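Local coordinates for protein uncharacterized tRNA/rRNA methyltransferase HI0380 (Haemophilus influenzae, PDB 3ILK) that probably transfers methyl groups from S-adenosyl-L-methionine to tRNA or rRNA, as a member of the TrmH family of RNA methyltransferases, at residues L132-N137 against V149-Y154. Numbering follows the deposited sequence.
Sequences LNIPAN and VQLVSY. With EDO (1,2-ethanediol), chain D.
L132 and V152 meet methyl to methyl: CD2 of L132 stands 3.7 Å from CG2 of V152, the two side chains reaching tip to tip. The chi1 of V152 (168°) sets CG1 anti to the backbone N, which leaves CG2 anti to the carbonyl carbon as the branch offered to L132, while F113 of strand 109-113 also packs on this valine. I134 uses both of its branches. Its CG2 touches CD1 of L151 at 3.8 Å, these two side chains crossing at a slant, and its extended arm (chi2 179°) carries CD1 to a looser 4.4 Å from CG2 of V152. The CA atoms of I134 and V152 stay 8.5 Å apart; the closest approaches are all between methyl groups, and the contact buries 169 Å² in all.

Strand 130-132 of the parallel sheet runs out here into the loop that precedes helix 145-169, and residues of that helix pack against the strand's end and the start of the loop. Loop and helix are part of the SPOUT methyltransferase fold, in which a trefoil knot forms the cofactor pocket; I134 is assigned to the S-adenosyl-L-methionine site by similarity, and its side chain lies about 4 Å from that of L143, another such residue.

Polar contacts are made on the loop itself. The backbone N of I134 donates to O1 of a 1,2-ethanediol at 2.8 Å, nearly straight at 171°; the diol probably comes from the crystallisation liquor, and its position may mark part of the predicted cofactor site. N133 ND2 donates a hydrogen bond to the carbonyl oxygen of S82, likewise a predicted cofactor residue. Across the dimer, L151 packs on L151 of the second subunit.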
loop_
_atom_site.group_PDB
_atom_site.type_symbol
_atom_site.label_atom_id
_atom_site.label_comp_id
_atom_site.label_asym_id
_atom_site.label_seq_id
_atom_site.Cartn_x
_atom_site.Cartn_y
_atom_site.Cartn_z
ATOM N N LEU A 132 3.589 -1.813 -22.490
ATOM C CA LEU A 132 3.164 -1.704 -21.105
ATOM C C LEU A 132 1.665 -1.844 -20.992
ATOM O O LEU A 132 0.918 -1.045 -21.550
ATOM C CB LEU A 132 3.668 -0.387 -20.503
ATOM C CG LEU A 132 3.228 -0.078 -19.049
ATOM C CD1 LEU A 132 3.732 -1.175 -18.156
ATOM C CD2 LEU A 132 3.776 1.300 -18.578
ATOM N N ASN A 133 1.219 -2.890 -20.300
ATOM C CA ASN A 133 -0.212 -3.068 -20.159
ATOM C C ASN A 133 -0.553 -2.991 -18.693
ATOM O O ASN A 133 0.120 -3.626 -17.853
ATOM C CB ASN A 133 -0.674 -4.418 -20.745
ATOM C CG ASN A 133 -2.150 -4.662 -20.508
ATOM O OD1 ASN A 133 -2.530 -5.440 -19.635
ATOM N ND2 ASN A 133 -2.985 -3.956 -21.243
ATOM N N ILE A 134 -1.625 -2.277 -18.379
ATOM C CA ILE A 134 -2.013 -2.111 -16.994
ATOM C C ILE A 134 -3.091 -3.136 -16.668
ATOM O O ILE A 134 -4.198 -3.069 -17.242
ATOM C CB ILE A 134 -2.548 -0.691 -16.722
ATOM C CG1 ILE A 134 -1.504 0.381 -17.090
ATOM C CG2 ILE A 134 -2.953 -0.568 -15.245
ATOM C CD1 ILE A 134 -1.965 1.874 -16.876
ATOM N N PRO A 135 -2.796 -4.065 -15.741
ATOM C CA PRO A 135 -3.797 -5.063 -15.398
ATOM C C PRO A 135 -5.090 -4.337 -14.983
ATOM O O PRO A 135 -5.046 -3.357 -14.218
ATOM C CB PRO A 135 -3.203 -5.738 -14.175
ATOM C CG PRO A 135 -1.739 -5.513 -14.314
ATOM C CD PRO A 135 -1.635 -4.129 -14.833
ATOM N N ALA A 136 -6.216 -4.819 -15.464
ATOM C CA ALA A 136 -7.450 -4.096 -15.285
ATOM C C ALA A 136 -8.612 -5.052 -15.391
ATOM O O ALA A 136 -8.432 -6.206 -15.738
ATOM C CB ALA A 136 -7.549 -2.908 -16.300
ATOM N N ASN A 137 -9.790 -4.583 -15.021
ATOM C CA ASN A 137 -11.037 -5.327 -15.213
ATOM C C ASN A 137 -11.102 -5.766 -16.693
ATOM O O ASN A 137 -11.077 -4.916 -17.582
ATOM C CB ASN A 137 -12.216 -4.399 -14.872
ATOM C CG ASN A 137 -13.581 -5.075 -14.975
ATOM O OD1 ASN A 137 -13.704 -6.248 -15.379
ATOM N ND2 ASN A 137 -14.634 -4.326 -14.590
ATOM N N VAL A 149 -1.299 7.704 -16.598
ATOM C CA VAL A 149 -0.069 8.386 -16.219
ATOM C C VAL A 149 0.102 8.366 -14.698
ATOM O O VAL A 149 1.182 8.082 -14.221
ATOM C CB VAL A 149 -0.008 9.841 -16.810
ATOM C CG1 VAL A 149 1.254 10.637 -16.285
ATOM C CG2 VAL A 149 -0.026 9.767 -18.392
ATOM N N GLN A 150 -0.971 8.665 -13.963
ATOM C CA GLN A 150 -0.963 8.591 -12.479
ATOM C C GLN A 150 -0.411 7.232 -12.051
ATOM O O GLN A 150 0.547 7.178 -11.275
ATOM C CB GLN A 150 -2.371 8.808 -11.927
ATOM C CG GLN A 150 -2.497 9.037 -10.388
ATOM C CD GLN A 150 -1.653 10.183 -9.825
ATOM O OE1 GLN A 150 -0.510 9.951 -9.442
ATOM N NE2 GLN A 150 -2.233 11.409 -9.690
ATOM N N LEU A 151 -0.957 6.142 -12.605
ATOM C CA LEU A 151 -0.574 4.803 -12.123
ATOM C C LEU A 151 0.831 4.463 -12.499
ATOM O O LEU A 151 1.578 3.870 -11.697
ATOM C CB LEU A 151 -1.480 3.702 -12.692
ATOM C CG LEU A 151 -2.903 3.506 -12.210
ATOM C CD1 LEU A 151 -3.313 2.092 -12.535
ATOM C CD2 LEU A 151 -2.991 3.726 -10.710
ATOM N N VAL A 152 1.236 4.834 -13.704
ATOM C CA VAL A 152 2.642 4.434 -14.139
ATOM C C VAL A 152 3.655 5.254 -13.311
ATOM O O VAL A 152 4.705 4.731 -12.868
ATOM C CB VAL A 152 2.840 4.725 -15.637
ATOM C CG1 VAL A 152 4.340 4.618 -16.053
ATOM C CG2 VAL A 152 1.955 3.806 -16.476
ATOM N N SER A 153 3.327 6.538 -13.110
ATOM C CA SER A 153 4.172 7.485 -12.311
ATOM C C SER A 153 4.328 6.985 -10.892
ATOM O O SER A 153 5.436 7.017 -10.319
ATOM C CB SER A 153 3.527 8.890 -12.242
ATOM O OG SER A 153 3.407 9.475 -13.526
ATOM N N TYR A 154 3.218 6.529 -10.307
ATOM C CA TYR A 154 3.240 5.986 -8.974
ATOM C C TYR A 154 4.201 4.731 -8.906
ATOM O O TYR A 154 4.995 4.638 -8.038
ATOM C CB TYR A 154 1.827 5.653 -8.514
ATOM C CG TYR A 154 1.773 4.669 -7.354
ATOM C CD1 TYR A 154 1.977 5.097 -6.020
ATOM C CD2 TYR A 154 1.521 3.345 -7.570
ATOM C CE1 TYR A 154 1.929 4.193 -4.967
ATOM C CE2 TYR A 154 1.470 2.432 -6.501
ATOM C CZ TYR A 154 1.674 2.873 -5.211
ATOM O OH TYR A 154 1.610 2.003 -4.142
HETATM C C1 EDO D . -2.382 0.126 -21.201
HETATM O O1 EDO D . -3.034 -0.832 -20.366
HETATM C C2 EDO D . -3.436 1.038 -21.821
HETATM O O2 EDO D . -3.423 2.296 -21.115
#